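Local structure of putative surface-anchored fimbrial subunit (Corynebacterium diphtheriae, 3HR6) at residues E146-A151 against L372-N377; R170-I175 against E251-F256. The protein forms the shaft of a surface-anchored pilus as its major pilin, built of tandem Ig-like modules with stabilising isopeptide and disulfide bonds. All blocks are in the same frame, centred on the assembly; numbering follows the deposited sequence.

Overall arrangement
Interaction 1 and interaction 2 sit side by side in the middle of an elongated chain, their centres about 11 Å apart. Strands 148-152, 166-174 and 251-259 are consecutive neighbours in one antiparallel sheet; interaction 2 pairs the second with the third, while interaction 1 sets the outermost first strand against the end of strand 361-375, which belongs to a different sheet. Probable backbone hydrogen bonds, Thr150 N to Arg170 O (2.8 Å) and Val148 O to Ala172 N (2.9 Å), connect the two contacts directly. Along the chain, interaction 2 is nested within the long loop that interaction 1 closes; strand 148-152 is thus shared between the sheet and a contact with a strand more than 200 residues later.

Interaction 1 (E146-A151 against L372-N377)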
ATOM      1  N   GLU A 146       4.083  10.012  -0.490  1.00 12.68           N
ATOM      2  CA  GLU A 146       3.906   8.622  -0.114  1.00 13.10           C
ATOM      3  C   GLU A 146       3.014   8.536   1.132  1.00 12.46           C
ATOM      4  O   GLU A 146       3.419   9.057   2.174  1.00 13.39           O
ATOM      5  CB  GLU A 146       5.272   8.022   0.231  1.00 13.25           C
ATOM      6  CG  GLU A 146       5.229   6.591   0.799  1.00 12.76           C
ATOM      7  CD  GLU A 146       6.607   6.096   1.187  1.00 15.63           C
ATOM      8  OE1 GLU A 146       7.079   6.398   2.307  1.00 16.51           O
ATOM      9  OE2 GLU A 146       7.218   5.470   0.328  1.00 16.71           O
ATOM     10  N   PRO A 147       1.858   7.844   1.028  1.00 13.26           N
ATOM     11  CA  PRO A 147       1.031   7.686   2.239  1.00 13.44           C
ATOM     12  C   PRO A 147       1.762   6.954   3.337  1.00 12.47           C
ATOM     13  O   PRO A 147       2.657   6.120   3.082  1.00 12.13           O
ATOM     14  CB  PRO A 147      -0.164   6.837   1.763  1.00 11.49           C
ATOM     15  CG  PRO A 147      -0.258   7.201   0.246  1.00 13.02           C
ATOM     16  CD  PRO A 147       1.226   7.257  -0.145  1.00 12.67           C
ATOM     17  N   VAL A 148       1.380   7.233   4.567  1.00 12.71           N
ATOM     18  CA  VAL A 148       2.034   6.632   5.726  1.00 12.69           C
ATOM     19  C   VAL A 148       1.058   5.592   6.281  1.00 12.45           C
ATOM     20  O   VAL A 148      -0.002   5.944   6.749  1.00 13.02           O
ATOM     21  CB  VAL A 148       2.337   7.689   6.790  1.00 13.41           C
ATOM     22  CG1 VAL A 148       2.917   7.033   8.051  1.00 13.86           C
ATOM     23  CG2 VAL A 148       3.269   8.761   6.221  1.00 13.11           C
ATOM     24  N   LYS A 149       1.464   4.342   6.151  1.00 13.14           N
ATOM     25  CA  LYS A 149       0.736   3.216   6.681  1.00 12.52           C
ATOM     26  C   LYS A 149       1.350   2.755   7.987  1.00 12.57           C
ATOM     27  O   LYS A 149       2.549   2.506   8.075  1.00 13.30           O
ATOM     28  CB  LYS A 149       0.667   2.077   5.668  1.00 12.80           C
ATOM     29  CG  LYS A 149      -0.172   0.913   6.159  1.00 12.26           C
ATOM     30  CD  LYS A 149      -0.365  -0.154   5.156  1.00 15.43           C
ATOM     31  CE  LYS A 149      -1.121  -1.345   5.769  1.00 13.56           C
ATOM     32  NZ  LYS A 149      -1.746  -2.250   4.779  1.00 11.72           N
ATOM     33  N   THR A 150       0.518   2.583   8.991  1.00 11.53           N
ATOM     34  CA  THR A 150       0.889   1.993  10.260  1.00 11.23           C
ATOM     35  C   THR A 150      -0.070   0.888  10.672  1.00 12.33           C
ATOM     36  O   THR A 150      -1.182   0.779  10.152  1.00 13.66           O
ATOM     37  CB  THR A 150       0.946   3.052  11.331  1.00 11.63           C
ATOM     38  OG1 THR A 150      -0.326   3.748  11.438  1.00 12.82           O
ATOM     39  CG2 THR A 150       2.128   4.011  11.081  1.00 12.45           C
ATOM     40  N   ALA A 151       0.365   0.105  11.640  1.00 12.23           N
ATOM     41  CA  ALA A 151      -0.446  -0.950  12.265  1.00 13.14           C
ATOM     42  C   ALA A 151      -0.641  -0.594  13.722  1.00 12.63           C
ATOM     43  O   ALA A 151       0.220   0.009  14.352  1.00 13.16           O
ATOM     44  CB  ALA A 151       0.217  -2.307  12.153  1.00 11.61           C
ATOM     45  N   LEU A 372       7.474  -3.436  12.156  1.00 11.34           N
ATOM     46  CA  LEU A 372       8.382  -2.464  11.533  1.00 10.95           C
ATOM     47  C   LEU A 372       7.489  -1.568  10.671  1.00 13.05           C
ATOM     48  O   LEU A 372       6.717  -2.045   9.821  1.00 13.30           O
ATOM     49  CB  LEU A 372       9.397  -3.184  10.651  1.00 11.16           C
ATOM     50  CG  LEU A 372      10.408  -2.296   9.954  1.00 13.39           C
ATOM     51  CD1 LEU A 372      11.396  -1.675  10.977  1.00 13.79           C
ATOM     52  CD2 LEU A 372      11.191  -3.074   8.864  1.00 12.66           C
ATOM     53  N   GLN A 373       7.523  -0.284  10.986  1.00 13.53           N
ATOM     54  CA  GLN A 373       6.743   0.715  10.280  0.50 14.03           C
ATOM     55  C   GLN A 373       7.426   2.073  10.389  1.00 14.37           C
ATOM     56  O   GLN A 373       8.313   2.280  11.233  1.00 14.01           O
ATOM     57  CB  GLN A 373       5.341   0.789  10.883  0.50 14.28           C
ATOM     58  CG  GLN A 373       5.355   1.049  12.380  0.50 14.45           C
ATOM     59  CD  GLN A 373       4.059   0.687  13.052  0.50 15.40           C
ATOM     60  OE1 GLN A 373       2.983   0.824  12.475  0.50 15.82           O
ATOM     61  NE2 GLN A 373       4.151   0.259  14.309  0.50 14.66           N
ATOM     62  N   LEU A 374       6.944   3.018   9.586  1.00 16.11           N
ATOM     63  CA  LEU A 374       7.487   4.343   9.558  1.00 19.04           C
ATOM     64  C   LEU A 374       7.036   5.157  10.763  1.00 21.35           C
ATOM     65  O   LEU A 374       5.865   5.174  11.122  1.00 22.43           O
ATOM     66  CB  LEU A 374       7.038   5.003   8.251  1.00 19.39           C
ATOM     67  CG  LEU A 374       7.840   6.120   7.686  1.00 23.20           C
ATOM     68  CD1 LEU A 374       9.243   5.644   7.369  1.00 21.18           C
ATOM     69  CD2 LEU A 374       7.099   6.610   6.448  1.00 22.03           C
ATOM     70  N   GLU A 375       7.982   5.829  11.410  1.00 22.73           N
ATOM     71  CA  GLU A 375       7.667   6.753  12.480  1.00 24.53           C
ATOM     72  C   GLU A 375       8.592   7.924  12.279  1.00 25.72           C
ATOM     73  O   GLU A 375       9.814   7.733  12.199  1.00 25.18           O
ATOM     74  CB  GLU A 375       7.864   6.095  13.831  1.00 25.40           C
ATOM     75  CG  GLU A 375       7.026   4.857  13.969  1.00 26.54           C
ATOM     76  CD  GLU A 375       7.069   4.229  15.335  1.00 30.21           C
ATOM     77  OE1 GLU A 375       7.805   4.744  16.224  1.00 33.61           O
ATOM     78  OE2 GLU A 375       6.326   3.231  15.497  1.00 27.45           O
ATOM     79  N   SER A 376       8.005   9.114  12.118  1.00 26.98           N
ATOM     80  CA  SER A 376       8.761  10.323  11.766  1.00 26.91           C
ATOM     81  C   SER A 376       9.705  10.069  10.585  1.00 27.32           C
ATOM     82  O   SER A 376      10.899  10.385  10.628  1.00 28.02           O
ATOM     83  CB  SER A 376       9.517  10.815  12.978  1.00 27.35           C
ATOM     84  OG  SER A 376       8.647  10.950  14.104  1.00 27.44           O
ATOM     85  N   ASN A 377       9.157   9.469   9.540  1.00 27.03           N
ATOM     86  CA  ASN A 377       9.886   9.158   8.311  1.00 26.77           C
ATOM     87  C   ASN A 377      11.095   8.230   8.469  1.00 25.16           C
ATOM     88  O   ASN A 377      11.904   8.085   7.542  1.00 25.66           O
ATOM     89  CB  ASN A 377      10.280  10.464   7.562  1.00 27.92           C
ATOM     90  CG  ASN A 377      10.246  10.299   6.032  1.00 30.90           C
ATOM     91  OD1 ASN A 377       9.333   9.664   5.463  1.00 35.37           O
ATOM     92  ND2 ASN A 377      11.243  10.876   5.355  1.00 34.11           N
TER
HETATM   93  O   HOH W   1       5.034   2.276   7.490  1.00 13.74           O
HETATM   94  O   HOH W   2       2.239  -1.051  15.648  1.00 21.47           O
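Gln373 meets Thr150 and Ala151 where strand 148-152, at the outer edge of the antiparallel sheet of an Ig-like module, passes the end of strand 361-375. The short strand segments lie 6.5 Å apart at closest approach and run at 130° to each other, so side chains and waters do the joining in place of regular strand pairing. In the conformer described, one of two modelled for this residue, Gln373 starts with CB 4.3 Å from Lys149 O. Its CG stands between the backbone N and the carbonyl carbon (chi1 55°), and the extended chain beyond carries the amide toward the neighbouring strand, crossing Thr150 at about a right angle. There OE1 accepts a nearly straight hydrogen bond from Ala151 N at 2.8 Å, with the donor only slightly tilted out of the carbonyl plane, and also packs against Thr150 CB. The amide nitrogen NE2 donates to a water that in turn donates to Ala151 O; in this conformer Gln373 thus serves both backbone polar atoms of Ala151, one directly and one through solvent. A second water is held between Lys149 O, 2.6 Å away, and Leu374 N. Farther along, Leu374 extends its CD2 methyl to within 4.4 Å of Val148 CG2, and the same methyl lies near Glu146 OE1; Ser300 borders this edge. Strand 148-152 carries the module's internal cross-link, an isopeptide bond from Lys149 NZ to Asn271 CG: the Lys149 side chain leads away from Gln373, and its NZ is also hydrogen-bonded to Asp191. The end of strand 361-375 packs against that cross-linked strand. Beside the amide, Thr150 CG2 comes to 3.9 Å from the carbonyl oxygen of Leu374.

Interaction 2 (R170-I175 against E251-F256); sequences RVATKI and ELVVEF
A chi1 of 178° turns Arg170 CG away from the backbone nitrogen, and the chain runs extended to NE, so that Arg170 reaches obliquely over Val253 and past Glu255; Lys174 instead bends at its last torsion (chi4 -68°), turning NZ onto Glu251. These charged groups lie on one face of an antiparallel strand pair within the Cna-B-like region, with Ala172 and Val253. Val253 CG1 lies over one face of the Arg170 guanidinium. Glu255 OE2 stands near the edge, but NE and OE2 are 3.7 Å apart, a long salt bridge with the two planes almost perpendicular, and a water bound to both atoms fills in. Lys174 NZ makes the tighter salt bridge, donating to the anti lone pair of Glu251 OE2 at 2.8 Å. Glu251 OE1, resting on the Ala172 methyl, is joined by another water to Arg170 NH1.

In the backbone, Val171 pairs with Val254 and Thr173 with Leu252 through reciprocal hydrogen bonds, with Val171 N 2.8 Å from Val254 O. On their side-chain face, a water donates to Val171 O and Leu252 O, two acceptors 3.4 Å apart, and also contacts Thr173 OG1, while Leu252 packs on Ile175, Phe187 and Leu236. Glu251 thus faces a lysine directly and an arginine through solvent, a setting that would favour its ionised form.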
ATOM      1  N   ARG A 170      -3.830   1.819   9.570  1.00 12.45           N
ATOM      2  CA  ARG A 170      -4.120   3.236   9.401  1.00 11.29           C
ATOM      3  C   ARG A 170      -3.261   3.715   8.241  1.00 11.18           C
ATOM      4  O   ARG A 170      -2.040   3.520   8.228  1.00 12.07           O
ATOM      5  CB  ARG A 170      -3.770   4.006  10.654  1.00 12.53           C
ATOM      6  CG  ARG A 170      -3.995   5.466  10.555  1.00 11.63           C
ATOM      7  CD  ARG A 170      -3.440   6.143  11.761  1.00 11.48           C
ATOM      8  NE  ARG A 170      -3.868   7.523  11.867  1.00 14.09           N
ATOM      9  CZ  ARG A 170      -3.239   8.569  11.352  1.00 15.01           C
ATOM     10  NH1 ARG A 170      -2.109   8.421  10.665  1.00 16.53           N
ATOM     11  NH2 ARG A 170      -3.750   9.803  11.543  1.00 13.00           N
ATOM     12  N   VAL A 171      -3.920   4.302   7.253  1.00 11.26           N
ATOM     13  CA  VAL A 171      -3.287   4.822   6.059  1.00 12.07           C
ATOM     14  C   VAL A 171      -3.581   6.308   5.944  1.00 11.58           C
ATOM     15  O   VAL A 171      -4.758   6.733   5.751  1.00 11.96           O
ATOM     16  CB  VAL A 171      -3.778   4.122   4.762  1.00 12.83           C
ATOM     17  CG1 VAL A 171      -3.080   4.769   3.496  1.00 13.48           C
ATOM     18  CG2 VAL A 171      -3.523   2.634   4.817  1.00 12.29           C
ATOM     19  N   ALA A 172      -2.552   7.122   6.097  1.00 11.34           N
ATOM     20  CA  ALA A 172      -2.680   8.576   6.071  1.00 10.83           C
ATOM     21  C   ALA A 172      -2.117   9.135   4.748  1.00 13.01           C
ATOM     22  O   ALA A 172      -0.922   8.983   4.509  1.00 13.45           O
ATOM     23  CB  ALA A 172      -1.966   9.172   7.204  1.00 10.10           C
ATOM     24  N   THR A 173      -2.984   9.726   3.933  1.00 11.45           N
ATOM     25  CA  THR A 173      -2.622  10.237   2.610  1.00 11.52           C
ATOM     26  C   THR A 173      -2.784  11.711   2.579  1.00 12.12           C
ATOM     27  O   THR A 173      -3.819  12.232   2.912  1.00 11.32           O
ATOM     28  CB  THR A 173      -3.540   9.604   1.534  1.00 11.37           C
ATOM     29  OG1 THR A 173      -3.388   8.184   1.571  1.00 11.49           O
ATOM     30  CG2 THR A 173      -3.297  10.136   0.117  1.00 12.71           C
ATOM     31  N   LYS A 174      -1.747  12.402   2.134  1.00 12.65           N
ATOM     32  CA  LYS A 174      -1.775  13.835   2.010  1.00 12.37           C
ATOM     33  C   LYS A 174      -2.476  14.234   0.735  1.00 12.05           C
ATOM     34  O   LYS A 174      -2.232  13.615  -0.302  1.00 12.93           O
ATOM     35  CB  LYS A 174      -0.351  14.381   2.023  1.00 11.92           C
ATOM     36  CG  LYS A 174       0.176  14.275   3.416  1.00 14.84           C
ATOM     37  CD  LYS A 174       1.468  14.910   3.728  1.00 20.57           C
ATOM     38  CE  LYS A 174       1.746  14.811   5.261  1.00 19.95           C
ATOM     39  NZ  LYS A 174       0.875  15.599   6.246  1.00 20.47           N
ATOM     40  N   ILE A 175      -3.346  15.247   0.829  1.00 11.16           N
ATOM     41  CA  ILE A 175      -3.956  15.809  -0.364  1.00 10.55           C
ATOM     42  C   ILE A 175      -2.984  16.818  -0.949  1.00  9.90           C
ATOM     43  O   ILE A 175      -2.696  17.821  -0.303  1.00 11.40           O
ATOM     44  CB  ILE A 175      -5.310  16.506  -0.078  1.00 10.58           C
ATOM     45  CG1 ILE A 175      -6.237  15.573   0.691  1.00 11.75           C
ATOM     46  CG2 ILE A 175      -5.919  17.008  -1.387  1.00  9.79           C
ATOM     47  CD1 ILE A 175      -6.531  14.261  -0.017  1.00 12.77           C
ATOM     48  N   GLU A 251      -4.947  15.518   5.542  1.00 11.69           N
ATOM     49  CA  GLU A 251      -4.798  14.078   5.384  1.00 13.64           C
ATOM     50  C   GLU A 251      -6.154  13.437   5.252  1.00 13.00           C
ATOM     51  O   GLU A 251      -7.095  13.801   5.957  1.00 12.62           O
ATOM     52  CB  GLU A 251      -4.045  13.438   6.528  1.00 15.30           C
ATOM     53  CG  GLU A 251      -2.622  13.912   6.548  1.00 16.51           C
ATOM     54  CD  GLU A 251      -1.794  13.315   7.640  1.00 20.03           C
ATOM     55  OE1 GLU A 251      -2.310  12.589   8.533  1.00 18.49           O
ATOM     56  OE2 GLU A 251      -0.592  13.625   7.586  1.00 21.60           O
ATOM     57  N   LEU A 252      -6.234  12.542   4.290  1.00 11.77           N
ATOM     58  CA  LEU A 252      -7.291  11.586   4.181  1.00 11.45           C
ATOM     59  C   LEU A 252      -6.828  10.355   4.931  1.00 10.99           C
ATOM     60  O   LEU A 252      -5.840   9.755   4.515  1.00  9.83           O
ATOM     61  CB  LEU A 252      -7.512  11.273   2.694  1.00 11.17           C
ATOM     62  CG  LEU A 252      -8.603  10.252   2.416  1.00 11.23           C
ATOM     63  CD1 LEU A 252      -9.946  10.846   2.694  1.00 10.71           C
ATOM     64  CD2 LEU A 252      -8.509   9.726   0.933  1.00 14.25           C
ATOM     65  N   VAL A 253      -7.528   9.930   5.981  1.00  9.55           N
ATOM     66  CA  VAL A 253      -7.094   8.814   6.805  1.00 10.14           C
ATOM     67  C   VAL A 253      -8.116   7.705   6.706  1.00  9.02           C
ATOM     68  O   VAL A 253      -9.276   7.971   6.912  1.00  8.02           O
ATOM     69  CB  VAL A 253      -6.907   9.222   8.277  1.00 10.44           C
ATOM     70  CG1 VAL A 253      -6.489   7.982   9.113  1.00 12.99           C
ATOM     71  CG2 VAL A 253      -5.855  10.380   8.374  1.00 10.43           C
ATOM     72  N   VAL A 254      -7.676   6.540   6.258  1.00 10.16           N
ATOM     73  CA  VAL A 254      -8.459   5.332   6.175  1.00  9.98           C
ATOM     74  C   VAL A 254      -7.955   4.434   7.278  1.00 11.11           C
ATOM     75  O   VAL A 254      -6.731   4.168   7.380  1.00 11.98           O
ATOM     76  CB  VAL A 254      -8.283   4.653   4.810  1.00 12.11           C
ATOM     77  CG1 VAL A 254      -9.023   3.286   4.738  1.00 11.69           C
ATOM     78  CG2 VAL A 254      -8.739   5.622   3.715  1.00 10.25           C
ATOM     79  N   GLU A 255      -8.874   3.964   8.121  1.00 10.13           N
ATOM     80  CA  GLU A 255      -8.552   2.936   9.093  1.00 12.22           C
ATOM     81  C   GLU A 255      -9.438   1.750   8.934  1.00 11.36           C
ATOM     82  O   GLU A 255     -10.582   1.882   8.566  1.00 11.13           O
ATOM     83  CB  GLU A 255      -8.675   3.449  10.516  1.00 12.82           C
ATOM     84  CG  GLU A 255      -7.615   4.465  10.834  1.00 16.15           C
ATOM     85  CD  GLU A 255      -7.625   4.841  12.315  1.00 21.52           C
ATOM     86  OE1 GLU A 255      -8.704   4.827  12.953  1.00 24.42           O
ATOM     87  OE2 GLU A 255      -6.531   5.122  12.839  1.00 24.34           O
ATOM     88  N   PHE A 256      -8.883   0.567   9.174  1.00 11.74           N
ATOM     89  CA  PHE A 256      -9.684  -0.641   9.173  1.00 11.99           C
ATOM     90  C   PHE A 256      -9.057  -1.731  10.024  1.00 12.41           C
ATOM     91  O   PHE A 256      -7.855  -1.713  10.296  1.00 12.43           O
ATOM     92  CB  PHE A 256      -9.898  -1.118   7.724  1.00 12.25           C
ATOM     93  CG  PHE A 256      -8.653  -1.562   7.016  1.00 13.84           C
ATOM     94  CD1 PHE A 256      -8.291  -2.892   6.949  1.00 15.29           C
ATOM     95  CD2 PHE A 256      -7.830  -0.616   6.375  1.00 14.49           C
ATOM     96  CE1 PHE A 256      -7.119  -3.269   6.265  1.00 13.32           C
ATOM     97  CE2 PHE A 256      -6.654  -0.995   5.712  1.00 14.68           C
ATOM     98  CZ  PHE A 256      -6.327  -2.320   5.636  1.00 16.73           C
TER
HETATM   99  O   HOH W   3      -0.992  10.974  10.333  1.00 20.01           O
HETATM  100  O   HOH W   4      -4.040  12.757  10.270  1.00 25.83           O
HETATM  101  O   HOH W   5      -6.418   7.658  13.232  1.00 28.82           O
HETATM  102  O   HOH W   6      -5.552   7.305   3.143  1.00 11.48           O